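Local structure of tryptophan halogenase superfamily (Brevundimonas sp. BAL3, 6FRL) at residues Val54-Thr58 and Leu165-Ala169; Val237-Gly243 and Arg325-Gln331; Asp249-Val254 and Glu318-Phe324; Val254-Arg259 and Leu311-Thr317. The protein is a flavin-dependent halogenase that prefers bromination over chlorination and probably acts on an indole-type substrate, as its tryptophan halogenase relatives do. All blocks are in the same frame, centred on the assembly; numbering follows the deposited sequence.

Interaction 1 (Val54-Thr58 and Leu165-Ala169); sequences VGEAT and LHLDA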
# COMPACT_ATOMS: atom_id res chain seq x y z
N VAL B 54 10.75 -15.47 30.38
CA VAL B 54 11.70 -15.37 29.27
C VAL B 54 11.61 -14.04 28.46
O VAL B 54 10.57 -13.65 27.96
CB VAL B 54 11.54 -16.60 28.34
CG1 VAL B 54 12.38 -16.45 27.08
CG2 VAL B 54 11.87 -17.89 29.10
N GLY B 55 12.75 -13.37 28.31
CA GLY B 55 12.84 -12.02 27.75
C GLY B 55 12.68 -12.00 26.24
O GLY B 55 13.27 -12.83 25.55
N GLU B 56 11.90 -11.03 25.73
CA GLU B 56 11.58 -10.97 24.33
C GLU B 56 11.52 -9.52 23.85
O GLU B 56 11.21 -8.61 24.62
CB GLU B 56 10.27 -11.67 24.08
CG GLU B 56 10.33 -12.63 22.91
CD GLU B 56 8.97 -13.20 22.57
OE1 GLU B 56 8.30 -13.73 23.50
OE2 GLU B 56 8.58 -13.12 21.37
N ALA B 57 11.87 -9.31 22.58
CA ALA B 57 11.76 -8.00 21.95
C ALA B 57 10.51 -7.91 21.07
O ALA B 57 9.85 -8.91 20.79
CB ALA B 57 13.02 -7.66 21.15
N THR B 58 10.19 -6.67 20.69
CA THR B 58 9.01 -6.36 19.90
C THR B 58 9.30 -5.22 18.91
O THR B 58 10.38 -4.63 18.93
CB THR B 58 7.86 -5.88 20.80
OG1 THR B 58 8.31 -4.80 21.63
CG2 THR B 58 7.32 -7.02 21.64
N LEU B 165 9.10 -2.28 23.11
CA LEU B 165 9.50 -2.86 24.40
C LEU B 165 10.43 -4.06 24.30
O LEU B 165 10.36 -4.89 23.35
CB LEU B 165 8.27 -3.31 25.19
CG LEU B 165 7.08 -2.36 25.29
CD1 LEU B 165 6.00 -3.00 26.18
CD2 LEU B 165 7.55 -1.02 25.81
N HIS B 166 11.32 -4.15 25.30
CA HIS B 166 11.91 -5.41 25.71
C HIS B 166 11.07 -5.81 26.91
O HIS B 166 10.93 -5.01 27.83
CB HIS B 166 13.38 -5.22 26.15
CG HIS B 166 14.26 -4.60 25.11
ND1 HIS B 166 14.85 -3.37 25.28
CD2 HIS B 166 14.67 -5.05 23.90
CE1 HIS B 166 15.58 -3.08 24.22
NE2 HIS B 166 15.48 -4.08 23.35
N LEU B 167 10.53 -7.02 26.93
CA LEU B 167 9.67 -7.41 28.05
C LEU B 167 9.67 -8.90 28.39
O LEU B 167 10.10 -9.75 27.58
CB LEU B 167 8.23 -6.89 27.83
CG LEU B 167 7.50 -7.16 26.50
CD1 LEU B 167 7.78 -8.53 25.88
CD2 LEU B 167 6.00 -6.99 26.67
N ASP B 168 9.17 -9.20 29.58
CA ASP B 168 8.97 -10.60 29.99
C ASP B 168 7.68 -11.11 29.37
O ASP B 168 6.62 -10.66 29.73
CB ASP B 168 8.95 -10.77 31.52
CG ASP B 168 8.98 -12.25 31.94
OD1 ASP B 168 8.20 -13.06 31.40
OD2 ASP B 168 9.78 -12.63 32.79
N ALA B 169 7.78 -12.07 28.46
CA ALA B 169 6.62 -12.55 27.71
C ALA B 169 5.61 -13.26 28.62
O ALA B 169 4.40 -13.11 28.44
CB ALA B 169 7.04 -13.44 26.57
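Thr58 and Leu165 meet at the close-fitting end of this contact. The hydroxyl OG1 of Thr58 gives its hydrogen to Leu165 O at 2.7 Å. It lies in the carbonyl plane, on a lone pair. With chi1 at 54°, OG1 sits between the backbone N and the carbonyl carbon, and this turns it to the neighbouring strand. Two residues along, Glu56 and Leu167 form an antiparallel hydrogen-bonded pair. Glu56 N to Leu167 O and Leu167 N to Glu56 O are both 2.9 Å. CD1 of Leu167 comes back against Glu56 O at 3.7 Å. Strand 55-57 is an edge strand of a small three-stranded antiparallel sheet. Strand 165-168 is the middle one, and 83-85 lies beyond it. On the face with Ala57, the methyl CB meets the edge of the His166 ring at CD2, 4.1 Å away. Both ring nitrogens are bonded elsewhere, ND1 to Thr83 and NE2 to Thr268. The Val54 end is looser and more exposed. Here Ala169 N, in the first turn of helix 169-182, bonds to Val54 O at 3.2 Å, while the Val54 side chain turns away. The carboxylate of the partly exposed Glu56 lies by this end, with OE1 3.3 Å from Ala169 CB.

Interaction 2 (Val237-Gly243 and Arg325-Gln331); sequences VGFEDWG and RPGRRSQ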
# COMPACT_ATOMS: atom_id res chain seq x y z
N VAL B 237 -3.27 -30.23 7.94
CA VAL B 237 -2.61 -29.18 7.16
C VAL B 237 -1.07 -29.33 7.19
O VAL B 237 -0.47 -29.49 8.26
CB VAL B 237 -3.04 -27.75 7.61
CG1 VAL B 237 -2.25 -26.68 6.86
CG2 VAL B 237 -4.52 -27.55 7.35
N GLY B 238 -0.45 -29.25 6.02
CA GLY B 238 1.01 -29.44 5.88
C GLY B 238 1.89 -28.23 6.18
O GLY B 238 1.42 -27.16 6.51
N PHE B 239 3.19 -28.44 6.03
CA PHE B 239 4.23 -27.47 6.40
C PHE B 239 5.19 -27.17 5.22
O PHE B 239 5.78 -28.10 4.68
CB PHE B 239 5.05 -28.01 7.58
CG PHE B 239 5.81 -26.94 8.31
CD1 PHE B 239 5.16 -26.12 9.21
CD2 PHE B 239 7.15 -26.75 8.09
CE1 PHE B 239 5.84 -25.11 9.88
CE2 PHE B 239 7.85 -25.72 8.76
CZ PHE B 239 7.18 -24.90 9.65
N GLU B 240 5.33 -25.89 4.84
CA GLU B 240 6.35 -25.49 3.85
C GLU B 240 7.65 -25.22 4.57
O GLU B 240 7.77 -24.19 5.26
CB GLU B 240 5.99 -24.22 3.04
CG GLU B 240 4.56 -24.07 2.55
CD GLU B 240 4.20 -25.01 1.44
OE1 GLU B 240 3.32 -25.85 1.66
OE2 GLU B 240 4.79 -24.87 0.35
N ASP B 241 8.62 -26.12 4.40
CA ASP B 241 9.91 -25.98 5.07
C ASP B 241 10.77 -24.97 4.33
O ASP B 241 10.78 -24.95 3.11
CB ASP B 241 10.66 -27.31 5.15
CG ASP B 241 11.54 -27.38 6.38
OD1 ASP B 241 12.72 -26.95 6.29
OD2 ASP B 241 11.04 -27.81 7.45
N TRP B 242 11.47 -24.12 5.09
CA TRP B 242 12.31 -23.05 4.54
C TRP B 242 13.80 -23.15 4.97
O TRP B 242 14.56 -22.18 4.73
CB TRP B 242 11.72 -21.67 4.91
CG TRP B 242 10.48 -21.25 4.12
CD1 TRP B 242 10.02 -21.76 2.94
CD2 TRP B 242 9.58 -20.20 4.46
NE1 TRP B 242 8.88 -21.10 2.52
CE2 TRP B 242 8.59 -20.14 3.44
CE3 TRP B 242 9.51 -19.31 5.52
CZ2 TRP B 242 7.55 -19.21 3.46
CZ3 TRP B 242 8.46 -18.39 5.55
CH2 TRP B 242 7.50 -18.34 4.52
N GLY B 243 14.22 -24.30 5.54
CA GLY B 243 15.62 -24.55 5.93
C GLY B 243 16.58 -24.41 4.76
O GLY B 243 17.72 -24.03 4.94
N ARG B 325 12.72 -24.74 13.21
CA ARG B 325 12.35 -25.25 11.92
C ARG B 325 11.63 -24.14 11.13
O ARG B 325 10.42 -24.02 11.17
CB ARG B 325 11.53 -26.51 12.11
CG ARG B 325 11.33 -27.24 10.80
CD ARG B 325 10.20 -28.24 10.92
NE ARG B 325 10.04 -29.02 9.70
CZ ARG B 325 9.15 -29.99 9.55
NH1 ARG B 325 9.11 -30.66 8.40
NH2 ARG B 325 8.30 -30.29 10.54
N PRO B 326 12.39 -23.30 10.42
CA PRO B 326 11.87 -22.16 9.67
C PRO B 326 10.88 -22.56 8.60
O PRO B 326 11.13 -23.50 7.84
CB PRO B 326 13.10 -21.59 8.98
CG PRO B 326 14.27 -22.15 9.68
CD PRO B 326 13.85 -23.46 10.23
N GLY B 327 9.78 -21.84 8.52
CA GLY B 327 8.78 -22.16 7.52
C GLY B 327 7.40 -21.76 7.95
O GLY B 327 7.24 -21.16 9.02
N ARG B 328 6.41 -22.10 7.14
CA ARG B 328 5.04 -21.74 7.43
C ARG B 328 4.10 -22.91 7.17
O ARG B 328 4.30 -23.71 6.25
CB ARG B 328 4.60 -20.51 6.61
CG ARG B 328 4.31 -20.80 5.15
CD ARG B 328 3.92 -19.56 4.38
NE ARG B 328 3.68 -19.93 3.00
CZ ARG B 328 2.59 -20.56 2.56
NH1 ARG B 328 1.59 -20.91 3.38
NH2 ARG B 328 2.50 -20.88 1.27
N ARG B 329 3.08 -22.98 8.01
CA ARG B 329 1.89 -23.83 7.81
C ARG B 329 1.31 -23.54 6.41
O ARG B 329 1.18 -22.39 6.03
CB ARG B 329 0.90 -23.47 8.92
CG ARG B 329 -0.37 -24.30 9.01
CD ARG B 329 -0.06 -25.72 9.40
NE ARG B 329 0.71 -25.87 10.62
CZ ARG B 329 1.31 -27.00 10.99
NH1 ARG B 329 1.27 -28.11 10.23
NH2 ARG B 329 1.96 -27.01 12.15
N SER B 330 0.95 -24.57 5.66
CA SER B 330 0.56 -24.38 4.25
C SER B 330 -0.67 -23.50 4.04
O SER B 330 -0.75 -22.75 3.07
CB SER B 330 0.36 -25.75 3.57
OG SER B 330 1.57 -26.48 3.62
N GLN B 331 -1.65 -23.64 4.93
CA GLN B 331 -2.75 -22.71 5.03
C GLN B 331 -2.93 -22.45 6.52
O GLN B 331 -2.95 -23.36 7.30
CB GLN B 331 -4.00 -23.23 4.28
CG GLN B 331 -4.94 -24.19 4.98
CD GLN B 331 -6.00 -24.74 4.00
OE1 GLN B 331 -5.65 -25.53 3.14
NE2 GLN B 331 -7.28 -24.31 4.13
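A short antiparallel ladder joins strand 239-241, at the edge of a three-stranded sheet, to the central strand 327-329. Glu240 and Arg328 are its hydrogen-bonded pair, with Glu240 N 2.8 Å from Arg328 O. Ser330 N to Gly238 O and Trp242 N to Pro326 O continue the ladder at its two ends.

On the face with Phe239 and Asp241, Arg325 runs extended past the Phe239 ring. CD2 of Phe239 lies over the centre of the Arg325 guanidinium, the two planes 34° apart. NE of Arg325 makes a salt bridge to Asp241 OD2 at 2.7 Å, meeting the oxygen nearly along its C-O bond. The other carboxylate oxygen, OD1, accepts from Gly243 N in an Asx turn. Arg329 packs its CD on Val237 CG1 at 3.5 Å. The bends at chi2 and chi3 bring its NH1 to Val237 O, 3.0 Å away and above the carbonyl plane. Its NE hydrogen-bonds to the backbone O of Ser343.

On the other face, the Trp242 ring covers Gly327, whose CA is 3.6 Å from CE3. Arg328 CD touches the far end of the indole, 3.8 Å from CZ2. Ser330 OG donates to the anti lone pair of Glu240 OE1 at 2.7 Å. Helix 376-402 packs on Trp242 and Arg328.

Both oxygens of Asp241 are therefore gripped, which fixes the rotation of its carboxylate. The positive charge of Arg325 probably favours the ionised form.

Interaction 3 (Asp249-Val254 and Glu318-Phe324); sequences DAAYAV and EPRRIPF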
# COMPACT_ATOMS: atom_id res chain seq x y z
N ASP B 249 19.56 -23.77 12.29
CA ASP B 249 18.60 -24.84 12.58
C ASP B 249 18.50 -25.20 14.09
O ASP B 249 17.87 -26.19 14.42
CB ASP B 249 18.97 -26.06 11.74
CG ASP B 249 20.25 -26.75 12.21
OD1 ASP B 249 21.17 -26.08 12.72
OD2 ASP B 249 20.34 -27.98 12.08
N ALA B 250 19.07 -24.40 14.98
CA ALA B 250 19.01 -24.66 16.41
C ALA B 250 19.25 -23.38 17.19
O ALA B 250 19.75 -22.39 16.63
CB ALA B 250 20.07 -25.68 16.79
N ALA B 251 18.92 -23.41 18.49
CA ALA B 251 19.19 -22.29 19.35
C ALA B 251 19.30 -22.66 20.83
O ALA B 251 18.62 -23.58 21.30
CB ALA B 251 18.12 -21.23 19.17
N TYR B 252 20.13 -21.92 21.56
CA TYR B 252 20.21 -21.98 23.00
C TYR B 252 19.74 -20.64 23.60
O TYR B 252 20.11 -19.58 23.12
CB TYR B 252 21.65 -22.25 23.44
CG TYR B 252 22.06 -23.71 23.45
CD1 TYR B 252 21.56 -24.58 24.40
CD2 TYR B 252 23.01 -24.19 22.55
CE1 TYR B 252 21.97 -25.89 24.44
CE2 TYR B 252 23.43 -25.51 22.58
CZ TYR B 252 22.90 -26.36 23.52
OH TYR B 252 23.29 -27.70 23.55
N ALA B 253 18.93 -20.70 24.66
CA ALA B 253 18.53 -19.48 25.37
C ALA B 253 18.79 -19.65 26.85
O ALA B 253 18.69 -20.77 27.39
CB ALA B 253 17.05 -19.17 25.14
N VAL B 254 19.11 -18.54 27.51
CA VAL B 254 19.36 -18.54 28.92
C VAL B 254 19.11 -17.12 29.47
O VAL B 254 19.60 -16.12 28.88
CB VAL B 254 20.80 -19.03 29.22
CG1 VAL B 254 21.85 -18.14 28.58
CG2 VAL B 254 21.07 -19.13 30.73
N GLU B 318 20.84 -23.31 33.53
CA GLU B 318 21.62 -23.77 32.40
C GLU B 318 20.83 -23.55 31.12
O GLU B 318 19.60 -23.39 31.17
CB GLU B 318 22.02 -25.23 32.57
CG GLU B 318 23.14 -25.37 33.60
CD GLU B 318 23.04 -26.65 34.39
OE1 GLU B 318 22.80 -27.72 33.77
OE2 GLU B 318 23.17 -26.57 35.63
N PRO B 319 21.54 -23.49 29.97
CA PRO B 319 20.87 -23.27 28.69
C PRO B 319 19.98 -24.42 28.26
O PRO B 319 20.37 -25.58 28.45
CB PRO B 319 22.04 -23.11 27.70
CG PRO B 319 23.23 -22.82 28.55
CD PRO B 319 23.01 -23.57 29.81
N ARG B 320 18.80 -24.12 27.72
CA ARG B 320 17.96 -25.13 27.08
C ARG B 320 18.14 -25.00 25.58
O ARG B 320 18.23 -23.90 25.03
CB ARG B 320 16.47 -25.00 27.44
CG ARG B 320 16.11 -25.74 28.74
CD ARG B 320 14.57 -26.03 28.84
NE ARG B 320 13.71 -24.86 29.12
CZ ARG B 320 13.10 -24.07 28.22
NH1 ARG B 320 13.22 -24.27 26.90
NH2 ARG B 320 12.37 -23.04 28.64
N ARG B 321 18.19 -26.15 24.92
CA ARG B 321 18.22 -26.17 23.48
C ARG B 321 16.79 -26.09 23.00
O ARG B 321 15.88 -26.57 23.68
CB ARG B 321 18.90 -27.42 22.96
CG ARG B 321 19.75 -27.17 21.75
CD ARG B 321 20.27 -28.51 21.27
NE ARG B 321 21.07 -28.48 20.04
CZ ARG B 321 20.65 -28.73 18.80
NH1 ARG B 321 19.37 -28.97 18.54
NH2 ARG B 321 21.52 -28.72 17.80
N ILE B 322 16.61 -25.45 21.84
CA ILE B 322 15.32 -25.35 21.14
C ILE B 322 15.57 -25.74 19.68
O ILE B 322 16.51 -25.20 19.06
CB ILE B 322 14.73 -23.93 21.19
CG1 ILE B 322 14.83 -23.32 22.59
CG2 ILE B 322 13.27 -23.96 20.74
CD1 ILE B 322 14.63 -21.81 22.64
N PRO B 323 14.80 -26.71 19.13
CA PRO B 323 14.82 -26.88 17.67
C PRO B 323 14.11 -25.73 16.92
O PRO B 323 13.07 -25.20 17.34
CB PRO B 323 14.12 -28.23 17.43
CG PRO B 323 14.30 -28.97 18.71
CD PRO B 323 14.30 -27.93 19.80
N PHE B 324 14.75 -25.35 15.82
CA PHE B 324 14.27 -24.31 14.96
C PHE B 324 13.87 -25.08 13.76
O PHE B 324 14.59 -25.96 13.32
CB PHE B 324 15.42 -23.38 14.57
CG PHE B 324 15.55 -22.18 15.44
CD1 PHE B 324 15.04 -22.15 16.75
CD2 PHE B 324 16.20 -21.05 14.94
CE1 PHE B 324 15.16 -21.01 17.52
CE2 PHE B 324 16.33 -19.91 15.71
CZ PHE B 324 15.82 -19.89 17.00
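Tyr252 and Arg321 form the main ridge of this contact, which pairs strand 250-257 with the edge strand 314-323 of a seven-stranded mixed sheet. The methylene CG of Arg321 rests over one face of the Tyr252 ring, 3.9 Å from its centroid. This is a CH-pi contact, 20° off the ring normal. Pro319 CB also packs on the ring, 3.6 Å from CD1. Leu304 of helix 300-307 packs on both Tyr252 and Pro319. Beyond the ring, the extended Arg321 chain carries its guanidinium across the small Ala250. That methyl lies against one guanidinium face, toward its rim, with CB 3.5 Å from NH2. The guanidinium stands nearly upright to the Tyr252 ring, their planes 88° apart, and its NE is salt-bridged to Asp300.

Backbone bonds hold the middle of the ladder. Ala251 and Ile322 exchange two, the shorter from Ile322 N to Ala251 O at 2.8 Å. The pair Ala253 and Arg320 is bound only weakly. The opposite face of the sheet carries Ala251, Ala253 and Ile322. Phe324 swings back beneath it, and its ring also meets Phe346 edge-to-face. The bump of Ala251 CB presses on the Phe324 ring, 3.4 Å from CE1.

Interaction 4 (Val254-Arg259 and Leu311-Thr317); sequences VQSENR and LLGDPLT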
# COMPACT_ATOMS: atom_id res chain seq x y z
N VAL B 254 19.11 -18.54 27.51
CA VAL B 254 19.36 -18.54 28.92
C VAL B 254 19.11 -17.12 29.47
O VAL B 254 19.60 -16.12 28.88
CB VAL B 254 20.80 -19.03 29.22
CG1 VAL B 254 21.85 -18.14 28.58
CG2 VAL B 254 21.07 -19.13 30.73
N GLN B 255 18.34 -17.05 30.57
CA GLN B 255 18.12 -15.80 31.28
C GLN B 255 19.34 -15.50 32.15
O GLN B 255 19.92 -16.40 32.74
CB GLN B 255 16.84 -15.82 32.16
CG GLN B 255 15.51 -15.85 31.43
CD GLN B 255 15.17 -14.53 30.73
OE1 GLN B 255 15.32 -14.44 29.50
NE2 GLN B 255 14.69 -13.54 31.48
N SER B 256 19.70 -14.23 32.21
CA SER B 256 20.80 -13.76 33.02
C SER B 256 20.30 -12.71 34.02
O SER B 256 19.31 -12.00 33.76
CB SER B 256 21.91 -13.19 32.14
OG SER B 256 21.54 -12.00 31.47
N GLU B 257 21.01 -12.63 35.16
CA GLU B 257 20.73 -11.67 36.23
C GLU B 257 21.72 -10.53 36.06
O GLU B 257 22.90 -10.78 35.92
CB GLU B 257 20.89 -12.35 37.60
CG GLU B 257 20.52 -11.51 38.82
CD GLU B 257 19.42 -12.14 39.66
OE1 GLU B 257 18.47 -11.40 39.99
OE2 GLU B 257 19.49 -13.36 39.98
N ASN B 258 21.25 -9.28 36.07
CA ASN B 258 22.14 -8.11 35.90
C ASN B 258 23.14 -8.03 37.06
O ASN B 258 22.79 -8.33 38.19
CB ASN B 258 21.34 -6.79 35.84
CG ASN B 258 20.59 -6.59 34.54
OD1 ASN B 258 19.84 -5.65 34.42
ND2 ASN B 258 20.79 -7.47 33.57
N ARG B 259 24.38 -7.62 36.76
CA ARG B 259 25.40 -7.34 37.79
C ARG B 259 25.17 -5.92 38.32
O ARG B 259 24.62 -5.07 37.60
CB ARG B 259 26.85 -7.50 37.25
CG ARG B 259 27.06 -8.76 36.44
CD ARG B 259 28.46 -9.31 36.35
NE ARG B 259 28.34 -10.51 35.52
CZ ARG B 259 29.36 -11.25 35.09
NH1 ARG B 259 29.10 -12.31 34.33
NH2 ARG B 259 30.62 -10.96 35.40
N LEU B 311 27.50 -13.52 28.12
CA LEU B 311 26.15 -13.16 28.54
C LEU B 311 26.09 -11.75 29.12
O LEU B 311 27.08 -11.21 29.56
CB LEU B 311 25.65 -14.14 29.58
CG LEU B 311 25.62 -15.62 29.21
CD1 LEU B 311 25.12 -16.39 30.42
CD2 LEU B 311 24.72 -15.88 28.00
N LEU B 312 24.90 -11.16 29.14
CA LEU B 312 24.70 -9.85 29.77
C LEU B 312 24.62 -9.91 31.30
O LEU B 312 24.17 -8.97 31.89
CB LEU B 312 23.43 -9.18 29.20
CG LEU B 312 23.51 -8.62 27.77
CD1 LEU B 312 22.12 -8.43 27.20
CD2 LEU B 312 24.30 -7.30 27.75
N GLY B 313 25.09 -10.99 31.91
CA GLY B 313 25.01 -11.21 33.36
C GLY B 313 25.20 -12.65 33.83
O GLY B 313 25.62 -13.51 33.07
N ASP B 314 24.86 -12.90 35.10
CA ASP B 314 25.06 -14.21 35.75
C ASP B 314 23.89 -15.11 35.33
O ASP B 314 22.73 -14.76 35.55
CB ASP B 314 25.05 -14.08 37.29
CG ASP B 314 26.20 -13.21 37.83
OD1 ASP B 314 27.37 -13.59 37.62
OD2 ASP B 314 25.94 -12.16 38.47
N PRO B 315 24.18 -16.27 34.73
CA PRO B 315 23.07 -17.11 34.26
C PRO B 315 22.17 -17.60 35.38
O PRO B 315 22.68 -18.04 36.39
CB PRO B 315 23.80 -18.29 33.61
CG PRO B 315 25.15 -18.30 34.21
CD PRO B 315 25.49 -16.88 34.44
N LEU B 316 20.85 -17.50 35.22
CA LEU B 316 19.87 -17.98 36.21
C LEU B 316 19.63 -19.48 36.17
O LEU B 316 19.16 -20.03 37.16
CB LEU B 316 18.50 -17.33 36.01
CG LEU B 316 18.31 -15.85 36.33
CD1 LEU B 316 16.92 -15.40 35.92
CD2 LEU B 316 18.54 -15.60 37.81
N THR B 317 19.89 -20.13 35.04
CA THR B 317 19.86 -21.61 34.94
C THR B 317 20.89 -22.04 33.92
O THR B 317 21.71 -21.25 33.48
CB THR B 317 18.47 -22.16 34.49
OG1 THR B 317 18.55 -23.58 34.29
CG2 THR B 317 17.93 -21.50 33.19
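Three backbone hydrogen bonds link Gln255 and Glu257 to Asp314 and Leu316. Leu316 N reaches Gln255 O at 2.9 Å in an almost straight bond of 176°. Glu257 and Asp314 form a hydrogen-bonded antiparallel pair, with Glu257 N 2.8 Å from Asp314 O. The return bond, Asp314 N to Glu257 O, lies in the carbonyl plane on a lone pair. Gly313 CA adds a CA-H...O contact to the same oxygen at 3.3 Å. These bonds continue the pairing at the end of strand 250-257 and the start of edge strand 314-323.

Apolar contacts gather round Val254. Its CG1 meets Leu311 CD2 at 3.7 Å, the two side chains crossing at about a right angle. Its CG2 lies anti to the backbone N and reaches Pro315 CB at 4.1 Å. Leu316 sets CD1 on Gln255 CB and CD2 near Glu257 OE2.

Polar side chains add less across the contact. Ser256 OG bonds to Asn289 of the next strand. The Gln255 amide has its polar partner, Gly55, outside the two segments. Arg259 and Asp314 form a long salt bridge, NE to OD1 3.9 Å. Their flat groups are almost parallel, 5° apart, and the oxygen lies well out of the guanidinium plane. No N-H points at it. The attraction is therefore one of charge alone, probably weakened by solvent at this exposed and poorly ordered arginine.

Interactions 3 and 4 are successive lengths of one ladder, strand 250-257 against 314-323. They share Val254, and their centres lie about 15 Å apart. Interaction 2 encloses both along the chain. Its strands come next in the chain to those of interaction 3, and segments 318-324 and 325-331 adjoin, but they build a separate sheet. The centres of interactions 2 and 3 are about 20 Å apart. Interaction 1 touches interaction 4 where Gly55 N meets Gln255 OE1 at 3.0 Å. That probable hydrogen bond ties the small sheet to the large one. The Glu56 side chain of interaction 1 is about 6 Å from a bound tartrate, probably from the crystallisation liquor. Ala169 lies near, without touching, a glycine-rich pattern of Rossmann type, which would be consistent with flavin binding in this region.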